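Local coordinates for hypothetical hydrolase (Bacteroides thetaiotaomicron, PDB 3TC9), which is of unproven function but probably serves as an auxiliary nutrient-binding protein, joining an immunoglobulin-like IPT/TIG domain to a six-bladed beta-propeller, at residues Thr196-Asn201 / Gly225-Ala231; Asn202-Tyr208 / Thr220-Gln226. One frame throughout, in Å; residues are numbered along the deposited sequence.

Contact 1. Residues Thr196-Asn201 / Gly225-Ala231; sequences TNDQNN and GQNCNGA
Asp198 reaches across to Asn227, Cys228 and Asn229, and its side chain shows how one carboxylate can tie a strand end and its following loop to the facing loop. CB rests against the carbonyl oxygen of Cys228, with Asp198 CB and Cys228 O 3.2 Å apart. The first torsion sets CG opposite the backbone N (chi1 -167°), which carries the carboxylate out toward 227-229. There Asp198 OD1 comes to 3.4 Å from Asn227 CA and accepts a bond from a water that is also held by Asn229 ND2. Asp198 OD2 takes the direct hydrogen bond from Asn229 ND2 at 2.9 Å; the donor comes from above the carboxylate plane, while the oxygen lies in the amide plane, and the two planes stand 66° apart. Arg182 forms a salt bridge to the same OD2, and Asn243 holds Asn229 OD1. With an alanine here, Arg182 would probably lose its anionic mate and the Asn229 amide would be freer to turn. Farther along, Asn227 N gives a nearly straight bond to Gln199 O (2.8 Å), and a second water accepts from Gln199 N and Cys228 N, with Asn197 O and Gly225 O also within its hydrogen-bonding reach. Thr196 CG2 touches Cys228 SG at 3.5 Å. Where the end of strand 192-197 and its loop meet the segment leading to the next blade, polar groups and shared water thus make most of the contact.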
# COMPACT_ATOMS: atom_id res chain seq x y z
N THR B 196 5.96 -22.38 -23.56
CA THR B 196 7.28 -22.48 -24.19
C THR B 196 7.97 -23.81 -23.84
O THR B 196 8.12 -24.13 -22.65
CB THR B 196 8.13 -21.28 -23.79
OG1 THR B 196 7.45 -20.10 -24.21
CG2 THR B 196 9.50 -21.31 -24.42
N ASN B 197 8.42 -24.55 -24.88
CA ASN B 197 9.08 -25.84 -24.76
C ASN B 197 10.57 -25.76 -25.14
O ASN B 197 10.93 -25.24 -26.20
CB ASN B 197 8.37 -26.90 -25.62
CG ASN B 197 8.60 -28.31 -25.15
OD1 ASN B 197 8.50 -28.64 -23.96
ND2 ASN B 197 8.89 -29.18 -26.09
N ASP B 198 11.44 -26.25 -24.24
CA ASP B 198 12.90 -26.25 -24.44
C ASP B 198 13.32 -27.60 -25.04
O ASP B 198 13.42 -28.59 -24.31
CB ASP B 198 13.62 -25.97 -23.10
CG ASP B 198 15.10 -25.62 -23.17
OD1 ASP B 198 15.74 -25.88 -24.24
OD2 ASP B 198 15.65 -25.14 -22.14
N GLN B 199 13.55 -27.64 -26.36
CA GLN B 199 13.94 -28.87 -27.05
C GLN B 199 14.98 -28.57 -28.15
O GLN B 199 14.96 -27.48 -28.71
CB GLN B 199 12.70 -29.63 -27.56
CG GLN B 199 11.76 -28.84 -28.47
CD GLN B 199 12.27 -28.80 -29.87
OE1 GLN B 199 12.87 -29.76 -30.36
NE2 GLN B 199 12.08 -27.68 -30.55
N ASN B 200 15.88 -29.54 -28.45
CA ASN B 200 17.03 -29.38 -29.36
C ASN B 200 16.75 -29.43 -30.88
O ASN B 200 17.69 -29.19 -31.63
CB ASN B 200 18.12 -30.42 -29.05
CG ASN B 200 17.71 -31.89 -29.10
OD1 ASN B 200 16.80 -32.31 -29.84
ND2 ASN B 200 18.40 -32.70 -28.31
N ASN B 201 15.53 -29.73 -31.34
CA ASN B 201 15.25 -29.80 -32.78
C ASN B 201 14.72 -28.46 -33.29
O ASN B 201 13.65 -28.02 -32.86
CB ASN B 201 14.26 -30.93 -33.08
CG ASN B 201 14.13 -31.33 -34.53
OD1 ASN B 201 14.01 -30.49 -35.45
ND2 ASN B 201 14.07 -32.63 -34.77
N GLY B 225 11.48 -23.76 -33.23
CA GLY B 225 12.83 -23.36 -32.86
C GLY B 225 13.47 -24.20 -31.78
O GLY B 225 12.78 -24.69 -30.88
N GLN B 226 14.79 -24.35 -31.86
CA GLN B 226 15.52 -25.14 -30.87
C GLN B 226 15.98 -24.29 -29.67
O GLN B 226 16.17 -23.07 -29.77
CB GLN B 226 16.72 -25.86 -31.50
CG GLN B 226 17.75 -24.91 -32.12
CD GLN B 226 18.94 -25.62 -32.70
OE1 GLN B 226 19.32 -26.74 -32.29
NE2 GLN B 226 19.60 -24.94 -33.62
N ASN B 227 16.14 -24.98 -28.53
CA ASN B 227 16.68 -24.58 -27.24
C ASN B 227 16.17 -23.20 -26.74
O ASN B 227 16.94 -22.32 -26.36
CB ASN B 227 18.22 -24.63 -27.30
CG ASN B 227 18.74 -25.99 -27.75
OD1 ASN B 227 18.37 -27.05 -27.22
ND2 ASN B 227 19.56 -26.00 -28.77
N CYS B 228 14.85 -23.07 -26.72
CA CYS B 228 14.18 -21.88 -26.22
C CYS B 228 13.96 -22.05 -24.72
O CYS B 228 13.34 -23.02 -24.30
CB CYS B 228 12.87 -21.66 -26.97
SG CYS B 228 12.01 -20.14 -26.52
N ASN B 229 14.48 -21.10 -23.91
CA ASN B 229 14.39 -21.19 -22.44
C ASN B 229 13.27 -20.34 -21.86
O ASN B 229 13.17 -20.19 -20.65
CB ASN B 229 15.73 -20.81 -21.81
CG ASN B 229 16.93 -21.34 -22.55
OD1 ASN B 229 17.71 -20.58 -23.09
ND2 ASN B 229 17.03 -22.65 -22.69
N GLY B 230 12.41 -19.80 -22.71
CA GLY B 230 11.29 -19.01 -22.25
C GLY B 230 10.86 -17.95 -23.23
O GLY B 230 11.65 -17.50 -24.06
N ALA B 231 9.59 -17.55 -23.12
CA ALA B 231 8.99 -16.50 -23.93
C ALA B 231 8.19 -15.57 -23.02
O ALA B 231 7.83 -15.95 -21.90
CB ALA B 231 8.11 -17.10 -25.02
O HOH W 1 13.07 -25.07 -27.94
O HOH W 2 18.56 -25.07 -23.79

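Contact 2. Residues Asn202-Tyr208 / Thr220-Gln226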
# COMPACT_ATOMS: atom_id res chain seq x y z
N ASN B 202 15.43 -27.84 -34.24
CA ASN B 202 15.06 -26.54 -34.80
C ASN B 202 13.79 -26.58 -35.69
O ASN B 202 13.23 -25.52 -35.98
CB ASN B 202 16.22 -25.92 -35.58
CG ASN B 202 16.10 -24.42 -35.71
OD1 ASN B 202 16.03 -23.68 -34.72
ND2 ASN B 202 16.04 -23.95 -36.95
N ASP B 203 13.32 -27.79 -36.07
CA ASP B 203 12.13 -27.95 -36.91
C ASP B 203 10.88 -28.29 -36.07
O ASP B 203 9.78 -28.37 -36.62
CB ASP B 203 12.36 -29.00 -38.00
CG ASP B 203 13.44 -28.59 -39.00
OD1 ASP B 203 13.25 -27.56 -39.69
OD2 ASP B 203 14.48 -29.29 -39.07
N ARG B 204 11.07 -28.47 -34.75
CA ARG B 204 9.98 -28.77 -33.82
C ARG B 204 9.57 -27.47 -33.07
O ARG B 204 10.35 -26.52 -33.03
CB ARG B 204 10.37 -29.93 -32.87
CG ARG B 204 10.33 -31.29 -33.58
CD ARG B 204 10.14 -32.46 -32.62
NE ARG B 204 11.38 -33.22 -32.45
CZ ARG B 204 11.46 -34.41 -31.86
NH1 ARG B 204 10.36 -35.00 -31.40
NH2 ARG B 204 12.63 -35.02 -31.74
N PRO B 205 8.32 -27.35 -32.54
CA PRO B 205 7.93 -26.06 -31.92
C PRO B 205 8.62 -25.70 -30.59
O PRO B 205 8.97 -26.57 -29.77
CB PRO B 205 6.42 -26.20 -31.69
CG PRO B 205 5.99 -27.44 -32.42
CD PRO B 205 7.19 -28.32 -32.50
N ASN B 206 8.80 -24.38 -30.39
CA ASN B 206 9.33 -23.82 -29.14
C ASN B 206 8.18 -23.17 -28.40
O ASN B 206 8.14 -23.27 -27.19
CB ASN B 206 10.51 -22.84 -29.34
CG ASN B 206 10.34 -21.72 -30.37
OD1 ASN B 206 9.26 -21.48 -30.92
ND2 ASN B 206 11.43 -21.00 -30.65
N ASN B 207 7.22 -22.57 -29.12
CA ASN B 207 6.07 -21.88 -28.53
C ASN B 207 4.76 -22.47 -29.00
O ASN B 207 4.52 -22.64 -30.19
CB ASN B 207 6.13 -20.37 -28.82
CG ASN B 207 7.32 -19.71 -28.16
OD1 ASN B 207 7.49 -19.79 -26.94
ND2 ASN B 207 8.19 -19.10 -28.94
N TYR B 208 3.92 -22.80 -28.03
CA TYR B 208 2.59 -23.38 -28.20
C TYR B 208 1.57 -22.40 -27.66
O TYR B 208 1.86 -21.68 -26.71
CB TYR B 208 2.47 -24.72 -27.45
CG TYR B 208 3.36 -25.83 -27.98
CD1 TYR B 208 4.65 -26.01 -27.48
CD2 TYR B 208 2.91 -26.71 -28.95
CE1 TYR B 208 5.47 -27.03 -27.94
CE2 TYR B 208 3.72 -27.74 -29.42
CZ TYR B 208 5.00 -27.90 -28.92
OH TYR B 208 5.82 -28.89 -29.40
N THR B 220 -1.92 -25.66 -30.11
CA THR B 220 -1.55 -25.25 -31.47
C THR B 220 -0.15 -24.68 -31.39
O THR B 220 0.21 -24.06 -30.39
CB THR B 220 -2.58 -24.25 -32.06
OG1 THR B 220 -3.90 -24.75 -31.86
CG2 THR B 220 -2.36 -23.99 -33.55
N GLU B 221 0.65 -24.93 -32.41
CA GLU B 221 2.02 -24.44 -32.52
C GLU B 221 1.96 -22.96 -32.93
O GLU B 221 1.10 -22.59 -33.73
CB GLU B 221 2.75 -25.31 -33.56
CG GLU B 221 4.06 -24.79 -34.12
CD GLU B 221 4.39 -25.40 -35.47
OE1 GLU B 221 4.34 -26.65 -35.60
OE2 GLU B 221 4.67 -24.62 -36.41
N LEU B 222 2.83 -22.11 -32.34
CA LEU B 222 2.89 -20.68 -32.66
C LEU B 222 4.15 -20.37 -33.48
O LEU B 222 4.08 -19.70 -34.51
CB LEU B 222 2.82 -19.84 -31.37
CG LEU B 222 2.75 -18.33 -31.52
CD1 LEU B 222 1.38 -17.87 -32.00
CD2 LEU B 222 3.07 -17.67 -30.22
N THR B 223 5.31 -20.88 -33.01
CA THR B 223 6.63 -20.76 -33.65
C THR B 223 7.38 -22.10 -33.46
O THR B 223 7.04 -22.88 -32.57
CB THR B 223 7.47 -19.54 -33.11
OG1 THR B 223 7.79 -19.70 -31.73
CG2 THR B 223 6.80 -18.20 -33.31
N LYS B 224 8.38 -22.33 -34.31
CA LYS B 224 9.30 -23.47 -34.30
C LYS B 224 10.69 -22.95 -33.93
O LYS B 224 11.02 -21.80 -34.28
CB LYS B 224 9.34 -24.15 -35.69
CG LYS B 224 8.10 -24.97 -36.03
CD LYS B 224 8.12 -25.48 -37.47
CE LYS B 224 7.34 -24.58 -38.40
NZ LYS B 224 7.29 -25.12 -39.79
N GLY B 225 11.48 -23.76 -33.23
CA GLY B 225 12.83 -23.36 -32.86
C GLY B 225 13.47 -24.20 -31.78
O GLY B 225 12.78 -24.69 -30.88
N GLN B 226 14.79 -24.35 -31.86
CA GLN B 226 15.52 -25.14 -30.87
C GLN B 226 15.98 -24.29 -29.67
O GLN B 226 16.17 -23.07 -29.77
CB GLN B 226 16.72 -25.86 -31.50
CG GLN B 226 17.75 -24.91 -32.12
CD GLN B 226 18.94 -25.62 -32.70
OE1 GLN B 226 19.32 -26.74 -32.29
NE2 GLN B 226 19.60 -24.94 -33.62
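Asn207 and Thr223 illustrate how a beta hairpin can pair polar side chains on one face: they run side by side in the same direction, and Asn207 ND2 donates to Thr223 OG1 at 2.9 Å, the hydroxyl oxygen lying close to the amide plane. With CG beside its own backbone N (chi1 -65°), the Asn207 amide lies alongside the threonine, while its OD1 pairs with Thr196 OG1. Pro205 and Glu221 instead meet at about a right angle, Pro205 CB and CG resting on Glu221 CG, each 3.7 Å away. At the open end Asn202 slants across Gln226, its OD1 accepting from Gln226 N at 3.2 Å. Backbone bonds run between and around these pairs: Leu222 N to Asn207 O at 2.8 Å, and Gly225 N to Arg204 O at 3.0 Å. Thr223 O receives Asn206 N and, weakly, Asn207 N, consistent with the bulges that shift the register on both sides of Asn207. The hairpin forms the outer half of a four-stranded propeller blade: strand 205-211 has 192-197 on its other flank, strand 219-224 is outermost, and strands 240-244 and 249-253 of the next blade pack against it through Asn207, Leu222 and Thr223.

Both contacts are partly buried, but contact 1 has seven buried residues among its thirteen and contact 2 only four of fourteen, with six exposed, so contact 2 belongs more to the surface. Contact 2 works within one blade, closing its outer hairpin by regular, if bulged, strand pairing. Contact 1 instead links that blade to the segment leading into the next, where a side-chain hydrogen bond, one backbone bond and waters take the place of strand pairing. The two share Gly225 and Gln226, and contact 2 is nested in the loop that contact 1 closes. Strands 192-197 and 205-211 are sheet neighbours, and Asn197 N and Asn206 O, 2.7 Å apart, probably form a backbone bond between the two.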